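Local coordinates for protein malate dehydrogenase (Naegleria fowleri, PDB 6UM4) that probably catalyses the reversible, nicotinamide-cofactor-dependent oxidation of malate to oxaloacetate, at residues M248-H253 with L348-W353; G362-P367 with L390-F395; C372-Q377 with Y384-G389. One frame throughout, in Å; residues are numbered along the deposited sequence.

Contact 1 (M248-H253 with L348-W353)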
loop_
_atom_site.group_PDB
_atom_site.type_symbol
_atom_site.label_atom_id
_atom_site.label_comp_id
_atom_site.label_asym_id
_atom_site.label_seq_id
_atom_site.Cartn_x
_atom_site.Cartn_y
_atom_site.Cartn_z
ATOM N N MET A 248 -3.658 -18.843 -2.265
ATOM C CA MET A 248 -2.663 -18.109 -1.483
ATOM C C MET A 248 -2.541 -18.624 -0.050
ATOM O O MET A 248 -3.476 -18.488 0.750
ATOM C CB MET A 248 -2.988 -16.622 -1.432
ATOM C CG MET A 248 -1.789 -15.861 -0.916
ATOM S SD MET A 248 -1.986 -14.082 -0.936
ATOM C CE MET A 248 -3.165 -13.923 0.419
ATOM N N THR A 249 -1.372 -19.163 0.292
ATOM C CA THR A 249 -0.997 -19.421 1.683
ATOM C C THR A 249 0.186 -18.564 2.105
ATOM O O THR A 249 0.779 -18.792 3.172
ATOM C CB THR A 249 -0.659 -20.894 1.877
ATOM O OG1 THR A 249 0.303 -21.273 0.888
ATOM C CG2 THR A 249 -1.911 -21.725 1.695
ATOM N N ARG A 250 0.557 -17.598 1.261
ATOM C CA ARG A 250 1.735 -16.791 1.509
ATOM C C ARG A 250 1.585 -15.990 2.783
ATOM O O ARG A 250 2.585 -15.646 3.413
ATOM C CB ARG A 250 1.976 -15.858 0.316
ATOM C CG ARG A 250 3.249 -15.014 0.399
ATOM C CD ARG A 250 4.445 -15.887 0.765
ATOM N NE ARG A 250 5.682 -15.128 0.716
ATOM C CZ ARG A 250 6.414 -14.946 -0.376
ATOM N NH1 ARG A 250 6.039 -15.484 -1.538
ATOM N NH2 ARG A 250 7.520 -14.203 -0.306
ATOM N N LEU A 251 0.346 -15.663 3.173
ATOM C CA LEU A 251 0.165 -14.887 4.392
ATOM C C LEU A 251 0.383 -15.769 5.620
ATOM O O LEU A 251 1.018 -15.341 6.593
ATOM C CB LEU A 251 -1.212 -14.223 4.420
ATOM C CG LEU A 251 -1.390 -13.368 5.677
ATOM C CD1 LEU A 251 -0.355 -12.245 5.730
ATOM C CD2 LEU A 251 -2.814 -12.846 5.887
ATOM N N ASP A 252 -0.136 -17.001 5.595
ATOM C CA ASP A 252 0.223 -17.965 6.630
ATOM C C ASP A 252 1.738 -18.101 6.718
ATOM O O ASP A 252 2.330 -18.053 7.809
ATOM C CB ASP A 252 -0.425 -19.323 6.359
ATOM C CG ASP A 252 -1.937 -19.242 6.122
ATOM O OD1 ASP A 252 -2.683 -18.666 6.941
ATOM O OD2 ASP A 252 -2.402 -19.836 5.125
ATOM N N HIS A 253 2.376 -18.268 5.561
ATOM C CA HIS A 253 3.828 -18.395 5.490
ATOM C C HIS A 253 4.527 -17.212 6.154
ATOM O O HIS A 253 5.364 -17.387 7.049
ATOM C CB HIS A 253 4.235 -18.529 4.020
ATOM C CG HIS A 253 5.707 -18.639 3.803
ATOM N ND1 HIS A 253 6.324 -19.835 3.515
ATOM C CD2 HIS A 253 6.686 -17.703 3.820
ATOM C CE1 HIS A 253 7.623 -19.637 3.368
ATOM N NE2 HIS A 253 7.869 -18.349 3.544
ATOM N N LEU A 348 8.788 -13.345 -10.963
ATOM C CA LEU A 348 10.190 -12.958 -11.005
ATOM C C LEU A 348 11.114 -13.900 -10.244
ATOM O O LEU A 348 12.335 -13.758 -10.352
ATOM C CB LEU A 348 10.358 -11.528 -10.469
ATOM C CG LEU A 348 9.579 -10.468 -11.267
ATOM C CD1 LEU A 348 9.610 -9.115 -10.580
ATOM C CD2 LEU A 348 10.085 -10.348 -12.696
ATOM N N GLY A 349 10.578 -14.863 -9.506
ATOM C CA GLY A 349 11.399 -15.846 -8.827
ATOM C C GLY A 349 11.818 -15.399 -7.437
ATOM O O GLY A 349 11.770 -14.223 -7.083
ATOM N N ASN A 350 12.227 -16.375 -6.632
ATOM C CA ASN A 350 12.677 -16.117 -5.266
ATOM C C ASN A 350 13.536 -17.305 -4.859
ATOM O O ASN A 350 13.112 -18.453 -5.026
ATOM C CB ASN A 350 11.485 -15.948 -4.310
ATOM C CG ASN A 350 11.893 -15.530 -2.895
ATOM O OD1 ASN A 350 13.047 -15.672 -2.480
ATOM N ND2 ASN A 350 10.913 -15.072 -2.128
ATOM N N SER A 351 14.736 -17.035 -4.346
ATOM C CA SER A 351 15.666 -18.116 -4.026
ATOM C C SER A 351 15.279 -18.887 -2.769
ATOM O O SER A 351 15.796 -19.990 -2.555
ATOM C CB SER A 351 17.084 -17.560 -3.898
ATOM O OG SER A 351 17.119 -16.479 -2.980
ATOM N N GLU A 352 14.399 -18.346 -1.940
ATOM C CA GLU A 352 13.999 -19.000 -0.705
ATOM C C GLU A 352 12.769 -19.860 -0.941
ATOM O O GLU A 352 11.996 -19.627 -1.870
ATOM C CB GLU A 352 13.707 -17.967 0.382
ATOM C CG GLU A 352 14.928 -17.147 0.764
ATOM C CD GLU A 352 15.886 -17.917 1.654
ATOM O OE1 GLU A 352 15.452 -18.898 2.304
ATOM O OE2 GLU A 352 17.085 -17.560 1.671
ATOM N N TRP A 353 12.588 -20.860 -0.079
ATOM C CA TRP A 353 11.327 -21.584 -0.073
ATOM C C TRP A 353 10.188 -20.606 0.160
ATOM O O TRP A 353 10.244 -19.773 1.072
ATOM C CB TRP A 353 11.277 -22.628 1.040
ATOM C CG TRP A 353 12.245 -23.738 0.977
ATOM C CD1 TRP A 353 13.317 -23.861 0.149
ATOM C CD2 TRP A 353 12.258 -24.888 1.835
ATOM N NE1 TRP A 353 13.999 -25.028 0.437
ATOM C CE2 TRP A 353 13.364 -25.671 1.468
ATOM C CE3 TRP A 353 11.437 -25.327 2.880
ATOM C CZ2 TRP A 353 13.665 -26.873 2.102
ATOM C CZ3 TRP A 353 11.746 -26.523 3.512
ATOM C CH2 TRP A 353 12.848 -27.275 3.123
HETATM O O HOH W 1 10.364 -17.426 2.643
#
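Arg-250 and Asn-350 illustrate how two donor groups can lie close together when a shared anion brings them there. Arg-250 stands in the first turn of helix 250-264. Its chain leaves the helix with CG beside the carbonyl carbon and bends at the next bond, carrying the guanidinium across to the amide of Asn-350. NH2 of Arg-250 comes within 3.9 Å of ND2 of Asn-350, with the two planes inclined by 44°. Neither nitrogen can accept from the other; both side chains turn instead to Asp-345, whose OD2 takes a salt bridge from Arg-250 NH1 and a hydrogen bond from Asn-350 ND2, while Arg-250 NE pairs with Asp-254. The other end of the amide serves its own segment: OD1 of Asn-350 accepts from Glu-352 N at 3.0 Å, closing an Asx turn with a nearly straight N-H...O of 174°. The donor sits above the carbonyl plane.

One turn further along, His-253 points its CB toward the other segment, and its ring, with CG opposite the backbone N (chi1 179°), reaches the carbonyl of Trp-353. CE1 of His-253 lies 3.5 Å from Trp-353 O, and a water completes the link: it sits in the ring plane 2.8 Å from His-253 NE2 and donates to Trp-353 O, also at 2.8 Å. On the other ring nitrogen, ND1 is bonded to Ser-355 OG, so both nitrogens have partners and the ring's rotation is fixed. The helix start that carries these side chains also holds Asp-252 against His-280, a pairing consistent with the Asp-His couple of the active site in the lactate/malate dehydrogenase family.

Contact 2 (G362-P367 with L390-F395); sequences GQYGIP and LPINSF
The ring of Tyr-364 presents its edge to Leu-390, a case of an aromatic rim reading a backbone. Leu-390 N lies in the ring plane beyond the hydroxyl end, and Leu-390 O also sits at the edge, 3.3 Å from CE1 of Tyr-364. CG1 of Ile-392, set obliquely to the ring, lies 3.9 Å from CD1 of Tyr-364, and the two side chains cross at about a right angle. Elsewhere around the ring, Trp-277 meets it edge-to-face and Val-386 packs against it.

The phenol is the polar focus. Leu-390 N donates to Tyr-364 OH across 3.0 Å at an N-H...O angle of 162°, and the same oxygen is hydrogen-bonded to the carbonyl of Ile-387. Leu-390 wraps the hydroxyl with carbon as well: its CG comes to 3.3 Å from Tyr-364 OH, while its CB lies 3.9 Å from CZ of Tyr-364. In Tyr-364, CG lies beside the backbone N (chi1 -66°), which sends the ring out from its loop to the far segment.

Since a carbonyl can only accept, the hydroxyl probably gives its proton to Ile-387 O while accepting from Leu-390 N, which would hold its rotation and ties together two backbone groups three residues apart.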
loop_
_atom_site.group_PDB
_atom_site.type_symbol
_atom_site.label_atom_id
_atom_site.label_comp_id
_atom_site.label_asym_id
_atom_site.label_seq_id
_atom_site.Cartn_x
_atom_site.Cartn_y
_atom_site.Cartn_z
ATOM N N GLY A 362 0.681 -35.599 -6.584
ATOM C CA GLY A 362 1.160 -36.676 -5.738
ATOM C C GLY A 362 2.470 -36.431 -5.031
ATOM O O GLY A 362 3.022 -37.373 -4.463
ATOM N N GLN A 363 2.975 -35.195 -5.022
ATOM C CA GLN A 363 4.169 -34.874 -4.252
ATOM C C GLN A 363 4.002 -35.320 -2.808
ATOM O O GLN A 363 2.948 -35.114 -2.203
ATOM C CB GLN A 363 4.447 -33.366 -4.302
ATOM C CG GLN A 363 4.789 -32.805 -5.683
ATOM C CD GLN A 363 3.581 -32.289 -6.433
ATOM O OE1 GLN A 363 2.450 -32.692 -6.163
ATOM N NE2 GLN A 363 3.807 -31.334 -7.345
ATOM N N TYR A 364 5.038 -35.965 -2.275
ATOM C CA TYR A 364 5.034 -36.478 -0.904
ATOM C C TYR A 364 3.838 -37.401 -0.630
ATOM O O TYR A 364 3.368 -37.524 0.503
ATOM C CB TYR A 364 5.126 -35.314 0.099
ATOM C CG TYR A 364 6.472 -34.635 -0.054
ATOM C CD1 TYR A 364 7.619 -35.223 0.467
ATOM C CD2 TYR A 364 6.611 -33.461 -0.773
ATOM C CE1 TYR A 364 8.865 -34.651 0.300
ATOM C CE2 TYR A 364 7.856 -32.875 -0.950
ATOM C CZ TYR A 364 8.977 -33.473 -0.404
ATOM O OH TYR A 364 10.227 -32.917 -0.576
ATOM N N GLY A 365 3.319 -38.043 -1.677
ATOM C CA GLY A 365 2.200 -38.955 -1.541
ATOM C C GLY A 365 0.855 -38.304 -1.332
ATOM O O GLY A 365 -0.121 -39.010 -1.052
ATOM N N ILE A 366 0.765 -36.991 -1.511
ATOM C CA ILE A 366 -0.480 -36.245 -1.282
ATOM C C ILE A 366 -1.516 -36.651 -2.326
ATOM O O ILE A 366 -1.168 -36.792 -3.508
ATOM C CB ILE A 366 -0.195 -34.738 -1.323
ATOM C CG1 ILE A 366 0.660 -34.344 -0.115
ATOM C CG2 ILE A 366 -1.467 -33.929 -1.332
ATOM C CD1 ILE A 366 1.243 -32.922 -0.209
ATOM N N PRO A 367 -2.769 -36.898 -1.944
ATOM C CA PRO A 367 -3.778 -37.301 -2.934
ATOM C C PRO A 367 -3.908 -36.280 -4.061
ATOM O O PRO A 367 -3.824 -35.070 -3.844
ATOM C CB PRO A 367 -5.069 -37.386 -2.114
ATOM C CG PRO A 367 -4.593 -37.672 -0.699
ATOM C CD PRO A 367 -3.297 -36.914 -0.567
ATOM N N LEU A 390 12.552 -34.157 0.849
ATOM C CA LEU A 390 12.450 -33.848 2.264
ATOM C C LEU A 390 11.995 -35.086 3.030
ATOM O O LEU A 390 11.000 -35.710 2.654
ATOM C CB LEU A 390 11.492 -32.688 2.493
ATOM C CG LEU A 390 11.863 -31.372 1.808
ATOM C CD1 LEU A 390 10.767 -30.353 2.018
ATOM C CD2 LEU A 390 13.193 -30.856 2.343
ATOM N N PRO A 391 12.713 -35.490 4.081
ATOM C CA PRO A 391 12.234 -36.590 4.933
ATOM C C PRO A 391 11.107 -36.097 5.830
ATOM O O PRO A 391 11.271 -35.133 6.581
ATOM C CB PRO A 391 13.477 -36.976 5.744
ATOM C CG PRO A 391 14.267 -35.715 5.823
ATOM C CD PRO A 391 13.980 -34.918 4.562
ATOM N N ILE A 392 9.957 -36.756 5.745
ATOM C CA ILE A 392 8.759 -36.348 6.471
ATOM C C ILE A 392 8.637 -37.216 7.716
ATOM O O ILE A 392 8.386 -38.416 7.611
ATOM C CB ILE A 392 7.506 -36.471 5.594
ATOM C CG1 ILE A 392 7.663 -35.657 4.307
ATOM C CG2 ILE A 392 6.289 -35.978 6.342
ATOM C CD1 ILE A 392 7.990 -34.195 4.548
ATOM N N ASN A 393 8.782 -36.624 8.899
ATOM C CA ASN A 393 8.628 -37.412 10.113
ATOM C C ASN A 393 7.159 -37.624 10.461
ATOM O O ASN A 393 6.248 -37.069 9.846
ATOM C CB ASN A 393 9.337 -36.769 11.306
ATOM C CG ASN A 393 8.885 -35.346 11.581
ATOM O OD1 ASN A 393 7.683 -35.030 11.650
ATOM N ND2 ASN A 393 9.864 -34.488 11.837
ATOM N N SER A 394 6.952 -38.428 11.501
ATOM C CA SER A 394 5.614 -38.874 11.870
ATOM C C SER A 394 4.769 -37.729 12.409
ATOM O O SER A 394 3.550 -37.702 12.203
ATOM C CB SER A 394 5.719 -40.000 12.904
ATOM O OG SER A 394 4.523 -40.095 13.654
ATOM N N PHE A 395 5.382 -36.793 13.134
ATOM C CA PHE A 395 4.616 -35.636 13.576
ATOM C C PHE A 395 4.166 -34.807 12.386
ATOM O O PHE A 395 3.008 -34.377 12.320
ATOM C CB PHE A 395 5.428 -34.762 14.518
ATOM C CG PHE A 395 4.726 -33.498 14.900
ATOM C CD1 PHE A 395 3.566 -33.544 15.666
ATOM C CD2 PHE A 395 5.193 -32.266 14.470
ATOM C CE1 PHE A 395 2.899 -32.385 16.026
ATOM C CE2 PHE A 395 4.534 -31.105 14.830
ATOM C CZ PHE A 395 3.380 -31.160 15.598
#

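Contact 3 (C372-Q377 with Y384-G389)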
loop_
_atom_site.group_PDB
_atom_site.type_symbol
_atom_site.label_atom_id
_atom_site.label_comp_id
_atom_site.label_asym_id
_atom_site.label_seq_id
_atom_site.Cartn_x
_atom_site.Cartn_y
_atom_site.Cartn_z
ATOM N N CYS A 372 -3.074 -28.093 -2.612
ATOM C CA CYS A 372 -2.455 -28.304 -1.321
ATOM C C CYS A 372 -1.192 -27.483 -1.256
ATOM O O CYS A 372 -0.374 -27.552 -2.175
ATOM C CB CYS A 372 -2.141 -29.784 -1.128
ATOM S SG CYS A 372 -1.354 -30.171 0.430
ATOM N N SER A 373 -1.032 -26.741 -0.162
ATOM C CA SER A 373 0.154 -25.921 0.042
ATOM C C SER A 373 1.362 -26.808 0.297
ATOM O O SER A 373 1.276 -27.831 0.994
ATOM C CB SER A 373 -0.074 -24.963 1.217
ATOM O OG SER A 373 0.963 -24.001 1.368
ATOM N N MET A 374 2.481 -26.457 -0.328
ATOM C CA MET A 374 3.713 -27.223 -0.208
ATOM C C MET A 374 4.883 -26.254 -0.248
ATOM O O MET A 374 4.773 -25.172 -0.829
ATOM C CB MET A 374 3.864 -28.245 -1.348
ATOM C CG MET A 374 2.701 -29.187 -1.545
ATOM S SD MET A 374 2.976 -30.376 -2.890
ATOM C CE MET A 374 1.254 -30.751 -3.240
ATOM N N PRO A 375 6.035 -26.637 0.300
ATOM C CA PRO A 375 7.258 -25.850 0.057
ATOM C C PRO A 375 7.617 -25.893 -1.416
ATOM O O PRO A 375 7.775 -26.972 -2.000
ATOM C CB PRO A 375 8.321 -26.567 0.898
ATOM C CG PRO A 375 7.763 -27.988 1.098
ATOM C CD PRO A 375 6.273 -27.777 1.206
ATOM N N VAL A 376 7.729 -24.713 -2.028
ATOM C CA VAL A 376 8.123 -24.615 -3.428
ATOM C C VAL A 376 9.226 -23.583 -3.594
ATOM O O VAL A 376 9.412 -22.685 -2.765
ATOM C CB VAL A 376 6.954 -24.255 -4.360
ATOM C CG1 VAL A 376 5.783 -25.203 -4.146
ATOM C CG2 VAL A 376 6.570 -22.769 -4.195
ATOM N N GLN A 377 9.972 -23.739 -4.682
ATOM C CA GLN A 377 10.882 -22.726 -5.180
ATOM C C GLN A 377 10.270 -22.116 -6.430
ATOM O O GLN A 377 9.932 -22.844 -7.373
ATOM C CB GLN A 377 12.251 -23.309 -5.518
ATOM C CG GLN A 377 13.198 -22.240 -6.030
ATOM C CD GLN A 377 14.635 -22.668 -5.950
ATOM O OE1 GLN A 377 14.990 -23.531 -5.148
ATOM N NE2 GLN A 377 15.482 -22.050 -6.766
ATOM N N TYR A 384 7.295 -22.979 -11.018
ATOM C CA TYR A 384 7.693 -23.332 -9.661
ATOM C C TYR A 384 7.824 -24.845 -9.567
ATOM O O TYR A 384 7.310 -25.586 -10.407
ATOM C CB TYR A 384 6.692 -22.831 -8.596
ATOM C CG TYR A 384 5.269 -23.312 -8.820
ATOM C CD1 TYR A 384 4.896 -24.623 -8.535
ATOM C CD2 TYR A 384 4.291 -22.447 -9.306
ATOM C CE1 TYR A 384 3.590 -25.069 -8.747
ATOM C CE2 TYR A 384 2.987 -22.878 -9.499
ATOM C CZ TYR A 384 2.638 -24.188 -9.225
ATOM O OH TYR A 384 1.338 -24.614 -9.435
ATOM N N GLY A 385 8.542 -25.291 -8.532
ATOM C CA GLY A 385 8.742 -26.704 -8.260
ATOM C C GLY A 385 8.762 -27.016 -6.775
ATOM O O GLY A 385 9.394 -26.309 -5.971
ATOM N N VAL A 386 8.053 -28.078 -6.396
ATOM C CA VAL A 386 8.038 -28.492 -5.003
ATOM C C VAL A 386 9.447 -28.869 -4.574
ATOM O O VAL A 386 10.190 -29.513 -5.324
ATOM C CB VAL A 386 7.055 -29.662 -4.826
ATOM C CG1 VAL A 386 7.093 -30.186 -3.407
ATOM C CG2 VAL A 386 5.648 -29.214 -5.211
ATOM N N ILE A 387 9.826 -28.458 -3.360
ATOM C CA ILE A 387 11.118 -28.859 -2.825
ATOM C C ILE A 387 11.120 -30.370 -2.684
ATOM O O ILE A 387 10.216 -30.945 -2.064
ATOM C CB ILE A 387 11.392 -28.167 -1.479
ATOM C CG1 ILE A 387 11.297 -26.651 -1.609
ATOM C CG2 ILE A 387 12.774 -28.554 -0.953
ATOM C CD1 ILE A 387 12.376 -26.064 -2.499
ATOM N N GLU A 388 12.111 -31.026 -3.278
ATOM C CA GLU A 388 12.142 -32.486 -3.325
ATOM C C GLU A 388 13.047 -33.057 -2.248
ATOM O O GLU A 388 13.929 -32.382 -1.718
ATOM C CB GLU A 388 12.626 -32.984 -4.686
ATOM C CG GLU A 388 11.710 -32.653 -5.841
ATOM C CD GLU A 388 12.300 -33.052 -7.174
ATOM O OE1 GLU A 388 13.427 -33.600 -7.191
ATOM O OE2 GLU A 388 11.654 -32.777 -8.207
ATOM N N GLY A 389 12.810 -34.322 -1.922
ATOM C CA GLY A 389 13.746 -35.041 -1.080
ATOM C C GLY A 389 13.590 -34.839 0.407
ATOM O O GLY A 389 14.436 -35.315 1.168
#
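Pro-375 O is approached by two neighbouring residues of the facing segment, the last of strand 383-386 and the one after it: Ile-387 N donates to it at 2.9 Å, and Val-386 CA adds a C-H...O contact at 3.4 Å. The pattern recurs at Gly-385 O, which accepts from Gln-377 N at 2.9 Å and also receives Val-376 CA, and at Gln-377 O, which takes the return bond from Gly-385 N at 3.0 Å together with Tyr-384 CA. Gln-377 and Gly-385 thus form an antiparallel hydrogen-bonded pair, and Val-376 with Val-386 the neighbouring non-hydrogen-bonded one.

Side chains divide between the faces. With CG beside its backbone N (chi1 -54°) and the chain extended beyond, Met-374 lays SD 3.7 Å from CG2 of Val-386. That methyl also meets CG1 of Val-376 at 4.2 Å, although the side chains of the valine pair diverge. On the face of Pro-375 and Gln-377, Ile-387 spans both: its CG1 lies 3.9 Å from CB of Pro-375, and its CD1 is 4.1 Å from CB of Gln-377.

The N-to-C directions of the short strand segments are 137° apart. This is a beta hairpin, with strand 371-380 as the middle member and strand 383-386 at the edge of a three-stranded antiparallel sheet in the C-terminal domain of the malate dehydrogenase fold.

From the N terminus, contact 1 comes first: it brings the start of helix 250-264 up to the chain that leaves helix 332-348, closing a loop of 94 residues where strand 353-359 begins. Contact 2 then joins the turn after that strand to the approach to helix 394-414, and contact 3, the local hairpin, falls within its span; contact 1 is in series with both, and none cross. The three also touch. Thr-249 OG1 lies 2.8 Å from Ser-373 OG, probably a hydrogen bond, and the indole of Trp-353 packs against Pro-375, Ile-387 and Leu-390, so one aromatic residue connects all three within the C-terminal domain.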